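Local coordinates for protein 1-pyrroline-5-carboxylate dehydrogenase (Thermus thermophilus, PDB 1UZB) that probably oxidises glutamate semialdehyde, the open-chain form of 1-pyrroline-5-carboxylate, to glutamate using a nicotinamide cofactor, at residues F6-I11 / G477-V482; V121-K126 / A212-A217; S132-E137 / W183-A188; A136-F141 / I189-I194; G316-K321 / P358-V363. One frame throughout, in Å; residues are numbered along the deposited sequence. Where two conformers were deposited one is given.

Interaction 1 of 5, residues F6-I11 / G477-V482; sequences FRNEPI and GALVGV
Asn8 and Val480 mark the nearest approach of two irregular backbone runs, their CA atoms 7.2 Å apart, so side chains must bridge the gap. Asn8 does most of this. With CG anti to its carbonyl carbon (chi1 -66°), its amide reaches across and ND2 donates to Val480 O at 2.9 Å. The bond is nearly straight (163° at the hydrogen), arrives on a lone pair in the carbonyl plane, and lies close to the amide plane of Asn8. ND2 also donates to Asp140 OD2, so the amide joins a backbone carbonyl to a carboxylate. Its OD1 rests 3.6 Å from Val482 CG2, and Leu479 CB comes alongside ND2. A leucine in place of Asn8 would probably leave Val480 O and Asp140 OD2 without this donor.

Phe6 adds the apolar part: its CZ meets Val480 CG1 at 4.1 Å. The ring also approaches Val480 O obliquely, with Phe6 CE2 3.7 Å from that oxygen. Glycine suits position 481, where a side chain would press on the Phe6 ring and jam against the carbonyl before it. Helix 128-149 lies beside both segments: Val480 packs on Phe141 and Phe6 meets Tyr144 edge-to-face, while Phe6 and Leu479 also touch Val160 and Tyr162 of the second subunit.

Interaction 2 of 5, residues V121-K126 / A212-A217; sequences VYEVGK and AVVVGA
Glu123 stretches almost straight toward Val214 and Val215: CG stands anti to the backbone N (chi1 -165°) and the chain stays extended at chi2, carrying the carboxylate from the last turn of helix 113-124 to the first turn of helix 213-226. There it grips two successive peptide groups. Val214 N donates to Glu123 OE1 at 2.9 Å, and Val215 N to Glu123 OE2 at the same length. Each oxygen uses its syn lone pair, so the carboxylate sits as a two-pronged acceptor with both bonds moderately straight.

Helix 213-226 is the link of a beta-alpha-beta crossover between the parallel strands 203-207 and 233-235. Its N-cap position is held by Ala212, whose methyl cannot accept a hydrogen bond, and a glutamate from another helix serves amides at this start. The positive end of the helix dipole would favour the charged form of the acid. Ser55 OG from strand 52-57 gives OE1 a further bond. A leucine in place of this glutamate would offer no acceptor, which would probably leave the amides of Val214 and Val215 without their mates.

Aliphatic side chains flank the carboxylate. Val214 CB lies 3.3 Å from Glu123 OE1 and Val215 CB 3.6 Å from Glu123 OE2, while beside them Val124 CG1 meets Ala212 CB at 4.0 Å.

Interaction 3 of 5, residues S132-E137 / W183-A188; sequences SADVAE and WNFPVA
Asp134, Ala188 and Val187 carry the join between helix 128-149 and the loop that leads into helix 188-199. This loop holds the Trp-Asn-Phe-Pro run characteristic of aldehyde dehydrogenases; in relatives its asparagine helps form the oxyanion hole, and Asn184 probably does likewise.

Asp134 is the polar centre of the contact. With CG anti to the backbone N (chi1 -169°), its carboxylate leaves the flank of the helix and enters the loop, where Ala188 N donates to OD1 at 2.8 Å with an angle of 155° at the hydrogen. The donor approaches nearly along the C-O axis. The other oxygen, OD2, forms a salt bridge with Lys126, so one buried acid serves both the first amide of a helix and a charge that would be costly to bury alone. An aspartate is short enough to do this from a closely packed helix.

Ala188 is small because the chains come close: the CA atoms of Glu137 and Ala188 are 5.3 Å apart. The Ala188 methyl sits 3.3 Å from Asp134 O, and the extended Glu137 side chain runs alongside it, with CB, CG and CD all near. Val187 supplies bulk around the same acid, its CB 3.2 Å from Asp134 OD1, and its CG1 reaches toward Val135. The Phe185 ring, also in cation-pi contact with Lys126, is turned 37° from the carboxylate plane. The side chains of Pro186 and Asp134 cross at about a right angle, with Pro186 CD 3.6 Å from Asp134 OD2.

Interaction 4 of 5, residues A136-F141 / I189-I194; sequences AEAIDF and IFTGMI
Phe141 presses against Gly192 where helices 128-149 and 188-199 run side by side, nearly parallel at 10°, their local axes 8.3 Å apart. The second helix connects the parallel strands 165-180 and 203-207 in a beta-alpha-beta crossover, so the contact packs a neighbouring helix on the Rossmann-like layer of the fold.

In the first shell, Phe141 CD1 lies 3.7 Å from Gly192 CA, with CG and CB scarcely farther. Glycine is needed here, because a methyl at this place would collide with CD1. A turn earlier, the small Ala138 meets Thr191: its CB stands 3.9 Å from Thr191 OG1, and Thr191 CG2 is equally near Ala138 O. The threonine hydroxyl is fixed by its bond to Val187 O, one turn back on its own chain. Its chi1 of -63° sets CG2 anti to the backbone N, which turns the methyl toward helix 128-149.

Farther out, the Phe141 ring meets that of Tyr145, the two planes about 20° apart. Met109 of helix 95-111 touches both Ala138 and Thr191. On the other flank Phe190 packs on helix 213-226, while Ile194 CD1 rests 3.8 Å above the centre of its ring.

Interaction 5 of 5, residues G316-K321 / P358-V363; sequences GFQGQK and PDLGPV
Gln318 OE1 accepts Gly361 N from almost directly above the plane of its amide carbonyl, 87° out of it, although the bond is short at 2.9 Å. The side chain that does this belongs to a left-handed turn: Phe317, Gln318 and Gly319 all have positive phi, uncommon for the first two of these, and the turn is closed by backbone bonds from Gly319 N to Gly316 O and from Gln320 N to Phe317 O. It links helix 303-315 to strand 325-331, in the part of the chain that in this family carries the catalytic cysteine.

A bend at chi2 (77°) lays the Gln318 amide along the backbone of 360-362, so that its other end, NE2, donates to Pro362 O at 2.8 Å. NE2 comes from above the carbonyl plane of Pro362, whose oxygen is tilted from the Gln318 amide plane; NE2 also bonds to Gly125 O. Glutamine suits the place because one group both accepts and donates, reaching two peptide groups of the loop with one peptide between them. Gly361 is glycine since a CB would run into the ring of Pro362.

Water extends the contact. One molecule bridges Phe317 N and Asp359 O; another takes a hydrogen from Gln320 NE2 and gives one to Pro362 O. Gln320, the centre of an inverse gamma turn, is fixed at the far end by Val364 N, which bonds its OE1. The Gln320 and Val363 side chains cross at about a right angle, with Gln320 OE1 3.3 Å from Val363 CA. Gln320 NE2 lies 3.4 Å above one face of the Phe317 ring, offset toward the rim.

In the fold
Interactions 3 and 4 lie nearest the centre of the chain and share helix 128-149, one by a carboxylate at a helix start and the other by a glycine under an aromatic ring and an alanine against a threonine. Interaction 2 touches interaction 3 through Lys126 and the Asp134 salt bridge, and is likewise polar within a buried, valine-lined setting. Interaction 5, also buried but farther from the centre than 3 and 4, borders 2 and 3, with Gln318 reaching Gly125 and Gln320 reaching Asn184; its bonds are neutral amides and waters. Interaction 1 is only partly buried and alone here meets another subunit, yet Asn8 and Glu9 tie it to Asp140 in interaction 4's helix.

Interaction 1 of 5, residues F6-I11 / G477-V482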
# COMPACT_ATOMS: atom_id res chain seq x y z
N PHE A 6 12.87 -1.20 -13.86
CA PHE A 6 13.79 -2.12 -14.51
C PHE A 6 13.17 -2.76 -15.75
O PHE A 6 12.00 -3.15 -15.74
CB PHE A 6 14.21 -3.23 -13.54
CG PHE A 6 15.00 -4.32 -14.19
CD1 PHE A 6 16.38 -4.23 -14.31
CD2 PHE A 6 14.36 -5.44 -14.71
CE1 PHE A 6 17.11 -5.23 -14.95
CE2 PHE A 6 15.07 -6.45 -15.35
CZ PHE A 6 16.45 -6.35 -15.47
N ARG A 7 13.98 -2.87 -16.80
CA ARG A 7 13.58 -3.52 -18.04
C ARG A 7 14.82 -4.28 -18.50
O ARG A 7 15.94 -3.80 -18.32
CB ARG A 7 13.18 -2.51 -19.12
CG ARG A 7 12.00 -1.61 -18.77
CD ARG A 7 11.27 -1.15 -20.03
NE ARG A 7 12.15 -0.50 -20.99
CZ ARG A 7 12.66 0.72 -20.83
NH1 ARG A 7 12.38 1.43 -19.75
NH2 ARG A 7 13.46 1.23 -21.76
N ASN A 8 14.63 -5.46 -19.08
CA ASN A 8 15.77 -6.23 -19.56
C ASN A 8 16.37 -5.60 -20.81
O ASN A 8 15.65 -5.06 -21.66
CB ASN A 8 15.36 -7.67 -19.87
CG ASN A 8 14.96 -8.44 -18.63
OD1 ASN A 8 13.79 -8.46 -18.24
ND2 ASN A 8 15.93 -9.07 -17.98
N GLU A 9 17.69 -5.67 -20.92
CA GLU A 9 18.42 -5.14 -22.07
C GLU A 9 18.11 -6.03 -23.27
O GLU A 9 18.30 -7.24 -23.20
CB GLU A 9 19.92 -5.15 -21.78
CG GLU A 9 20.82 -4.64 -22.90
CD GLU A 9 20.74 -3.14 -23.10
OE1 GLU A 9 20.40 -2.42 -22.14
OE2 GLU A 9 21.05 -2.68 -24.22
N PRO A 10 17.62 -5.45 -24.38
CA PRO A 10 17.31 -6.26 -25.56
C PRO A 10 18.52 -7.03 -26.09
O PRO A 10 19.62 -6.50 -26.13
CB PRO A 10 16.82 -5.22 -26.56
CG PRO A 10 16.16 -4.20 -25.68
CD PRO A 10 17.16 -4.06 -24.55
N ILE A 11 18.29 -8.28 -26.48
CA ILE A 11 19.35 -9.12 -27.02
C ILE A 11 19.39 -8.91 -28.53
O ILE A 11 18.40 -9.17 -29.22
CB ILE A 11 19.10 -10.61 -26.71
CG1 ILE A 11 19.07 -10.82 -25.20
CG2 ILE A 11 20.19 -11.48 -27.34
CD1 ILE A 11 18.71 -12.23 -24.77
N GLY A 477 18.93 -19.59 -20.93
CA GLY A 477 18.68 -18.16 -21.05
C GLY A 477 17.79 -17.48 -20.03
O GLY A 477 17.04 -16.57 -20.39
N ALA A 478 17.88 -17.89 -18.77
CA ALA A 478 17.08 -17.26 -17.72
C ALA A 478 17.37 -15.76 -17.72
O ALA A 478 18.52 -15.34 -17.74
CB ALA A 478 17.43 -17.86 -16.36
N LEU A 479 16.31 -14.96 -17.69
CA LEU A 479 16.46 -13.51 -17.68
C LEU A 479 16.46 -12.93 -16.28
O LEU A 479 15.65 -13.30 -15.44
CB LEU A 479 15.33 -12.87 -18.49
CG LEU A 479 15.32 -13.16 -19.99
CD1 LEU A 479 14.05 -12.61 -20.61
CD2 LEU A 479 16.55 -12.54 -20.64
N VAL A 480 17.41 -12.03 -16.04
CA VAL A 480 17.52 -11.36 -14.76
C VAL A 480 16.17 -10.72 -14.41
O VAL A 480 15.52 -10.11 -15.26
CB VAL A 480 18.61 -10.26 -14.82
CG1 VAL A 480 18.54 -9.36 -13.59
CG2 VAL A 480 19.98 -10.91 -14.91
N GLY A 481 15.75 -10.90 -13.16
CA GLY A 481 14.49 -10.33 -12.70
C GLY A 481 13.26 -11.16 -13.01
O GLY A 481 12.36 -11.28 -12.17
N VAL A 482 13.21 -11.73 -14.20
CA VAL A 482 12.08 -12.54 -14.65
C VAL A 482 12.12 -13.95 -14.08
O VAL A 482 11.11 -14.45 -13.56
CB VAL A 482 12.07 -12.66 -16.19
CG1 VAL A 482 10.84 -13.44 -16.65
CG2 VAL A 482 12.09 -11.28 -16.83

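Interaction 2 of 5, residues V121-K126 / A212-A217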
# COMPACT_ATOMS: atom_id res chain seq x y z
N VAL A 121 33.26 -13.53 -28.57
CA VAL A 121 33.32 -14.34 -29.78
C VAL A 121 34.72 -14.93 -29.94
O VAL A 121 34.88 -16.14 -30.12
CB VAL A 121 32.98 -13.49 -31.03
CG1 VAL A 121 33.28 -14.27 -32.30
CG2 VAL A 121 31.51 -13.08 -31.00
N TYR A 122 35.73 -14.07 -29.85
CA TYR A 122 37.11 -14.51 -30.00
C TYR A 122 37.74 -15.24 -28.82
O TYR A 122 38.49 -16.19 -29.03
CB TYR A 122 38.00 -13.32 -30.38
CG TYR A 122 37.78 -12.83 -31.80
CD1 TYR A 122 37.33 -11.53 -32.05
CD2 TYR A 122 38.00 -13.68 -32.88
CE1 TYR A 122 37.11 -11.09 -33.35
CE2 TYR A 122 37.79 -13.25 -34.19
CZ TYR A 122 37.34 -11.96 -34.41
OH TYR A 122 37.12 -11.53 -35.70
N GLU A 123 37.44 -14.82 -27.60
CA GLU A 123 38.06 -15.46 -26.44
C GLU A 123 37.44 -16.77 -25.97
O GLU A 123 38.17 -17.67 -25.53
CB GLU A 123 38.15 -14.50 -25.25
CG GLU A 123 39.11 -15.03 -24.18
CD GLU A 123 39.32 -14.08 -23.01
OE1 GLU A 123 40.37 -14.21 -22.35
OE2 GLU A 123 38.45 -13.22 -22.75
N VAL A 124 36.11 -16.89 -26.03
CA VAL A 124 35.47 -18.12 -25.59
C VAL A 124 34.63 -18.84 -26.65
O VAL A 124 33.94 -19.81 -26.35
CB VAL A 124 34.62 -17.92 -24.30
CG1 VAL A 124 35.52 -17.46 -23.16
CG2 VAL A 124 33.51 -16.91 -24.55
N GLY A 125 34.69 -18.35 -27.88
CA GLY A 125 33.98 -19.01 -28.97
C GLY A 125 32.47 -18.97 -29.03
O GLY A 125 31.84 -19.93 -29.48
N LYS A 126 31.87 -17.87 -28.58
CA LYS A 126 30.43 -17.73 -28.64
C LYS A 126 30.07 -17.15 -30.00
O LYS A 126 30.82 -16.33 -30.53
CB LYS A 126 29.91 -16.77 -27.57
CG LYS A 126 30.09 -17.27 -26.16
CD LYS A 126 29.15 -16.58 -25.19
CE LYS A 126 29.17 -17.30 -23.86
NZ LYS A 126 28.12 -16.82 -22.92
N ALA A 212 38.98 -16.96 -19.80
CA ALA A 212 38.31 -15.70 -20.08
C ALA A 212 38.88 -14.50 -19.34
O ALA A 212 38.15 -13.59 -18.95
CB ALA A 212 36.82 -15.85 -19.77
N VAL A 213 40.20 -14.49 -19.16
CA VAL A 213 40.85 -13.39 -18.45
C VAL A 213 40.82 -12.05 -19.19
O VAL A 213 40.79 -10.99 -18.56
CB VAL A 213 42.32 -13.73 -18.11
CG1 VAL A 213 42.37 -14.90 -17.14
CG2 VAL A 213 43.09 -14.06 -19.38
N VAL A 214 40.82 -12.07 -20.52
CA VAL A 214 40.82 -10.82 -21.26
C VAL A 214 39.51 -10.06 -21.13
O VAL A 214 39.51 -8.86 -20.86
CB VAL A 214 41.11 -11.04 -22.76
CG1 VAL A 214 40.95 -9.73 -23.53
CG2 VAL A 214 42.53 -11.57 -22.94
N VAL A 215 38.38 -10.74 -21.31
CA VAL A 215 37.11 -10.05 -21.19
C VAL A 215 36.88 -9.59 -19.74
O VAL A 215 36.20 -8.59 -19.50
CB VAL A 215 35.94 -10.92 -21.69
CG1 VAL A 215 35.60 -12.00 -20.68
CG2 VAL A 215 34.74 -10.03 -21.97
N GLY A 216 37.44 -10.33 -18.78
CA GLY A 216 37.30 -9.94 -17.39
C GLY A 216 38.04 -8.62 -17.17
O GLY A 216 37.58 -7.75 -16.42
N ALA A 217 39.19 -8.48 -17.82
CA ALA A 217 39.97 -7.26 -17.70
C ALA A 217 39.18 -6.09 -18.29
O ALA A 217 39.19 -4.99 -17.74
CB ALA A 217 41.30 -7.41 -18.42

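Interaction 3 of 5, residues S132-E137 / W183-A188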
# COMPACT_ATOMS: atom_id res chain seq x y z
N SER A 132 25.87 -11.62 -27.53
CA SER A 132 25.00 -10.50 -27.21
C SER A 132 24.16 -10.79 -25.96
O SER A 132 23.96 -9.92 -25.12
CB SER A 132 24.09 -10.17 -28.39
OG SER A 132 23.28 -9.04 -28.11
N ALA A 133 23.67 -12.02 -25.84
CA ALA A 133 22.86 -12.39 -24.68
C ALA A 133 23.68 -12.29 -23.39
O ALA A 133 23.17 -11.88 -22.35
CB ALA A 133 22.31 -13.81 -24.85
N ASP A 134 24.95 -12.68 -23.48
CA ASP A 134 25.87 -12.66 -22.35
C ASP A 134 26.04 -11.22 -21.84
O ASP A 134 25.82 -10.93 -20.66
CB ASP A 134 27.22 -13.25 -22.79
CG ASP A 134 28.17 -13.53 -21.64
OD1 ASP A 134 28.30 -12.68 -20.73
OD2 ASP A 134 28.82 -14.60 -21.66
N VAL A 135 26.43 -10.32 -22.73
CA VAL A 135 26.62 -8.93 -22.34
C VAL A 135 25.32 -8.28 -21.86
O VAL A 135 25.33 -7.50 -20.90
CB VAL A 135 27.22 -8.11 -23.50
CG1 VAL A 135 27.38 -6.65 -23.09
CG2 VAL A 135 28.58 -8.69 -23.90
N ALA A 136 24.21 -8.61 -22.51
CA ALA A 136 22.92 -8.06 -22.12
C ALA A 136 22.59 -8.47 -20.68
O ALA A 136 22.06 -7.68 -19.91
CB ALA A 136 21.83 -8.54 -23.07
N GLU A 137 22.90 -9.72 -20.33
CA GLU A 137 22.64 -10.23 -18.99
C GLU A 137 23.51 -9.49 -17.97
O GLU A 137 23.06 -9.21 -16.86
CB GLU A 137 22.92 -11.73 -18.92
CG GLU A 137 22.56 -12.37 -17.59
CD GLU A 137 22.90 -13.84 -17.53
OE1 GLU A 137 22.64 -14.56 -18.52
OE2 GLU A 137 23.43 -14.29 -16.49
N TRP A 183 34.01 -19.56 -16.95
CA TRP A 183 34.43 -19.14 -18.28
C TRP A 183 33.29 -19.12 -19.29
O TRP A 183 33.41 -18.49 -20.34
CB TRP A 183 35.55 -20.04 -18.82
CG TRP A 183 35.27 -21.52 -18.76
CD1 TRP A 183 35.70 -22.40 -17.80
CD2 TRP A 183 34.50 -22.30 -19.69
NE1 TRP A 183 35.26 -23.67 -18.08
CE2 TRP A 183 34.53 -23.64 -19.24
CE3 TRP A 183 33.81 -22.00 -20.87
CZ2 TRP A 183 33.88 -24.67 -19.92
CZ3 TRP A 183 33.16 -23.04 -21.55
CH2 TRP A 183 33.20 -24.35 -21.07
N ASN A 184 32.18 -19.79 -18.98
CA ASN A 184 31.09 -19.85 -19.95
C ASN A 184 30.23 -18.59 -20.07
O ASN A 184 29.63 -18.35 -21.11
CB ASN A 184 30.25 -21.11 -19.73
CG ASN A 184 29.40 -21.04 -18.48
OD1 ASN A 184 29.74 -20.37 -17.50
ND2 ASN A 184 28.29 -21.76 -18.49
N PHE A 185 30.17 -17.80 -19.00
CA PHE A 185 29.46 -16.52 -19.02
C PHE A 185 30.40 -15.57 -18.30
O PHE A 185 30.09 -15.05 -17.23
CB PHE A 185 28.11 -16.61 -18.30
CG PHE A 185 27.07 -17.36 -19.07
CD1 PHE A 185 26.93 -18.74 -18.91
CD2 PHE A 185 26.26 -16.70 -19.99
CE1 PHE A 185 26.00 -19.45 -19.67
CE2 PHE A 185 25.32 -17.40 -20.74
CZ PHE A 185 25.19 -18.78 -20.58
N PRO A 186 31.58 -15.32 -18.90
CA PRO A 186 32.63 -14.46 -18.37
C PRO A 186 32.38 -12.96 -18.29
O PRO A 186 33.22 -12.22 -17.79
CB PRO A 186 33.82 -14.81 -19.25
CG PRO A 186 33.19 -15.02 -20.56
CD PRO A 186 31.93 -15.80 -20.25
N VAL A 187 31.25 -12.51 -18.82
CA VAL A 187 30.90 -11.11 -18.69
C VAL A 187 29.70 -11.08 -17.74
O VAL A 187 29.75 -10.45 -16.70
CB VAL A 187 30.53 -10.44 -20.03
CG1 VAL A 187 30.12 -8.99 -19.79
CG2 VAL A 187 31.72 -10.48 -20.98
N ALA A 188 28.64 -11.80 -18.10
CA ALA A 188 27.42 -11.83 -17.29
C ALA A 188 27.58 -12.30 -15.84
O ALA A 188 27.32 -11.54 -14.91
CB ALA A 188 26.37 -12.69 -17.98

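Interaction 4 of 5, residues A136-F141 / I189-I194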
# COMPACT_ATOMS: atom_id res chain seq x y z
N ALA A 136 24.21 -8.61 -22.51
CA ALA A 136 22.92 -8.06 -22.12
C ALA A 136 22.59 -8.47 -20.68
O ALA A 136 22.06 -7.68 -19.91
CB ALA A 136 21.83 -8.54 -23.07
N GLU A 137 22.90 -9.72 -20.33
CA GLU A 137 22.64 -10.23 -18.99
C GLU A 137 23.51 -9.49 -17.97
O GLU A 137 23.06 -9.21 -16.86
CB GLU A 137 22.92 -11.73 -18.92
CG GLU A 137 22.56 -12.37 -17.59
CD GLU A 137 22.90 -13.84 -17.53
OE1 GLU A 137 22.64 -14.56 -18.52
OE2 GLU A 137 23.43 -14.29 -16.49
N ALA A 138 24.75 -9.19 -18.33
CA ALA A 138 25.66 -8.46 -17.44
C ALA A 138 25.08 -7.08 -17.12
O ALA A 138 25.06 -6.66 -15.97
CB ALA A 138 27.03 -8.31 -18.09
N ILE A 139 24.61 -6.39 -18.16
CA ILE A 139 24.01 -5.08 -17.98
C ILE A 139 22.79 -5.24 -17.08
O ILE A 139 22.58 -4.45 -16.15
CB ILE A 139 23.60 -4.49 -19.35
CG1 ILE A 139 24.86 -4.20 -20.18
CG2 ILE A 139 22.80 -3.22 -19.15
CD1 ILE A 139 24.58 -3.95 -21.65
N ASP A 140 22.00 -6.28 -17.33
CA ASP A 140 20.81 -6.54 -16.51
C ASP A 140 21.16 -6.71 -15.03
O ASP A 140 20.46 -6.17 -14.17
CB ASP A 140 20.06 -7.80 -16.98
CG ASP A 140 19.29 -7.58 -18.26
OD1 ASP A 140 19.14 -6.42 -18.71
OD2 ASP A 140 18.81 -8.59 -18.83
N PHE A 141 22.21 -7.46 -14.73
CA PHE A 141 22.60 -7.66 -13.33
C PHE A 141 22.90 -6.32 -12.66
O PHE A 141 22.46 -6.08 -11.53
CB PHE A 141 23.84 -8.56 -13.22
CG PHE A 141 23.54 -10.03 -13.29
CD1 PHE A 141 24.29 -10.86 -14.11
CD2 PHE A 141 22.54 -10.60 -12.50
CE1 PHE A 141 24.06 -12.23 -14.16
CE2 PHE A 141 22.30 -11.98 -12.54
CZ PHE A 141 23.07 -12.79 -13.37
N ILE A 189 27.99 -13.55 -15.64
CA ILE A 189 28.12 -14.07 -14.28
C ILE A 189 29.28 -13.42 -13.52
O ILE A 189 29.19 -13.17 -12.33
CB ILE A 189 28.25 -15.61 -14.31
CG1 ILE A 189 26.94 -16.19 -14.85
CG2 ILE A 189 28.53 -16.16 -12.92
CD1 ILE A 189 26.93 -17.70 -14.98
N PHE A 190 30.37 -13.14 -14.24
CA PHE A 190 31.52 -12.46 -13.65
C PHE A 190 31.02 -11.14 -13.05
O PHE A 190 31.28 -10.83 -11.89
CB PHE A 190 32.54 -12.19 -14.77
CG PHE A 190 33.79 -11.48 -14.32
CD1 PHE A 190 34.78 -12.17 -13.63
CD2 PHE A 190 33.98 -10.14 -14.62
CE1 PHE A 190 35.96 -11.52 -13.26
CE2 PHE A 190 35.16 -9.49 -14.26
CZ PHE A 190 36.15 -10.18 -13.58
N THR A 191 30.26 -10.39 -13.84
CA THR A 191 29.73 -9.10 -13.39
C THR A 191 28.71 -9.23 -12.26
O THR A 191 28.82 -8.54 -11.24
CB THR A 191 29.06 -8.36 -14.56
OG1 THR A 191 30.05 -8.06 -15.56
CG2 THR A 191 28.43 -7.07 -14.08
N GLY A 192 27.73 -10.11 -12.43
CA GLY A 192 26.72 -10.29 -11.40
C GLY A 192 27.25 -10.69 -10.04
O GLY A 192 26.85 -10.15 -9.01
N MET A 193 28.18 -11.64 -10.04
CA MET A 193 28.77 -12.15 -8.81
C MET A 193 29.56 -11.09 -8.05
O MET A 193 29.73 -11.19 -6.83
CB MET A 193 29.68 -13.33 -9.10
CG MET A 193 28.97 -14.54 -9.69
SD MET A 193 30.13 -15.87 -9.99
CE MET A 193 30.19 -16.52 -8.37
N ILE A 194 30.05 -10.09 -8.78
CA ILE A 194 30.83 -9.01 -8.19
C ILE A 194 29.96 -7.84 -7.74
O ILE A 194 30.03 -7.41 -6.58
CB ILE A 194 31.86 -8.44 -9.21
CG1 ILE A 194 32.91 -9.50 -9.55
CG2 ILE A 194 32.52 -7.18 -8.65
CD1 ILE A 194 33.84 -9.09 -10.67

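Interaction 5 of 5, residues G316-K321 / P358-V363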
# COMPACT_ATOMS: atom_id res chain seq x y z
N GLY A 316 23.05 -24.71 -27.80
CA GLY A 316 23.41 -23.31 -27.68
C GLY A 316 24.75 -23.23 -26.98
O GLY A 316 24.97 -23.89 -25.96
N PHE A 317 25.65 -22.40 -27.50
CA PHE A 317 27.02 -22.27 -26.97
C PHE A 317 27.64 -23.65 -26.76
O PHE A 317 28.29 -23.93 -25.75
CB PHE A 317 27.08 -21.45 -25.67
CG PHE A 317 28.50 -21.13 -25.23
CD1 PHE A 317 29.47 -20.74 -26.16
CD2 PHE A 317 28.88 -21.24 -23.89
CE1 PHE A 317 30.78 -20.47 -25.78
CE2 PHE A 317 30.20 -20.98 -23.50
CZ PHE A 317 31.15 -20.59 -24.44
N GLN A 318 27.40 -24.52 -27.73
CA GLN A 318 27.97 -25.86 -27.74
C GLN A 318 27.64 -26.69 -26.49
O GLN A 318 28.42 -27.58 -26.10
CB GLN A 318 29.49 -25.74 -27.93
CG GLN A 318 29.93 -25.04 -29.23
CD GLN A 318 29.81 -23.51 -29.22
OE1 GLN A 318 28.79 -22.95 -29.66
NE2 GLN A 318 30.84 -22.84 -28.74
N GLY A 319 26.49 -26.42 -25.88
CA GLY A 319 26.08 -27.16 -24.70
C GLY A 319 26.89 -26.85 -23.45
O GLY A 319 26.78 -27.55 -22.44
N GLN A 320 27.70 -25.80 -23.51
CA GLN A 320 28.54 -25.42 -22.38
C GLN A 320 27.81 -24.48 -21.43
O GLN A 320 28.27 -23.38 -21.13
CB GLN A 320 29.83 -24.76 -22.89
CG GLN A 320 30.64 -25.68 -23.80
CD GLN A 320 31.83 -24.99 -24.42
OE1 GLN A 320 32.97 -25.41 -24.25
NE2 GLN A 320 31.58 -23.91 -25.16
N LYS A 321 26.66 -24.94 -20.95
CA LYS A 321 25.85 -24.16 -20.02
C LYS A 321 25.37 -25.06 -18.90
O LYS A 321 25.03 -26.22 -19.13
CB LYS A 321 24.63 -23.57 -20.73
CG LYS A 321 24.95 -22.68 -21.91
CD LYS A 321 23.69 -22.05 -22.48
CE LYS A 321 24.01 -21.18 -23.68
NZ LYS A 321 22.78 -20.54 -24.22
N PRO A 358 28.40 -19.10 -36.67
CA PRO A 358 27.83 -20.41 -36.97
C PRO A 358 26.84 -20.78 -35.88
O PRO A 358 26.73 -20.07 -34.87
CB PRO A 358 29.05 -21.31 -36.95
CG PRO A 358 29.82 -20.74 -35.79
CD PRO A 358 29.74 -19.24 -36.06
N ASP A 359 26.11 -21.87 -36.06
CA ASP A 359 25.18 -22.30 -35.03
C ASP A 359 26.00 -22.73 -33.81
O ASP A 359 25.59 -22.49 -32.67
CB ASP A 359 24.32 -23.46 -35.52
CG ASP A 359 23.37 -23.04 -36.62
OD1 ASP A 359 22.71 -21.99 -36.47
OD2 ASP A 359 23.27 -23.77 -37.64
N LEU A 360 27.14 -23.36 -34.07
CA LEU A 360 28.04 -23.79 -33.00
C LEU A 360 29.47 -23.38 -33.29
O LEU A 360 29.97 -23.56 -34.40
CB LEU A 360 28.04 -25.31 -32.83
CG LEU A 360 26.94 -25.98 -32.01
CD1 LEU A 360 25.69 -26.11 -32.85
CD2 LEU A 360 27.41 -27.36 -31.56
N GLY A 361 30.12 -22.81 -32.28
CA GLY A 361 31.51 -22.45 -32.41
C GLY A 361 32.26 -23.65 -31.84
O GLY A 361 31.71 -24.75 -31.80
N PRO A 362 33.50 -23.47 -31.37
CA PRO A 362 34.31 -24.54 -30.80
C PRO A 362 34.06 -24.65 -29.30
O PRO A 362 33.47 -23.75 -28.70
CB PRO A 362 35.72 -24.05 -31.06
CG PRO A 362 35.57 -22.58 -30.76
CD PRO A 362 34.27 -22.21 -31.46
N VAL A 363 34.49 -25.74 -28.68
CA VAL A 363 34.37 -25.83 -27.24
C VAL A 363 35.51 -24.93 -26.76
O VAL A 363 36.42 -24.60 -27.54
CB VAL A 363 34.47 -27.28 -26.71
CG1 VAL A 363 33.23 -28.06 -27.13
CG2 VAL A 363 35.72 -27.96 -27.21
O HOH W 1 25.38 -21.38 -30.17
O HOH W 2 33.77 -22.48 -26.30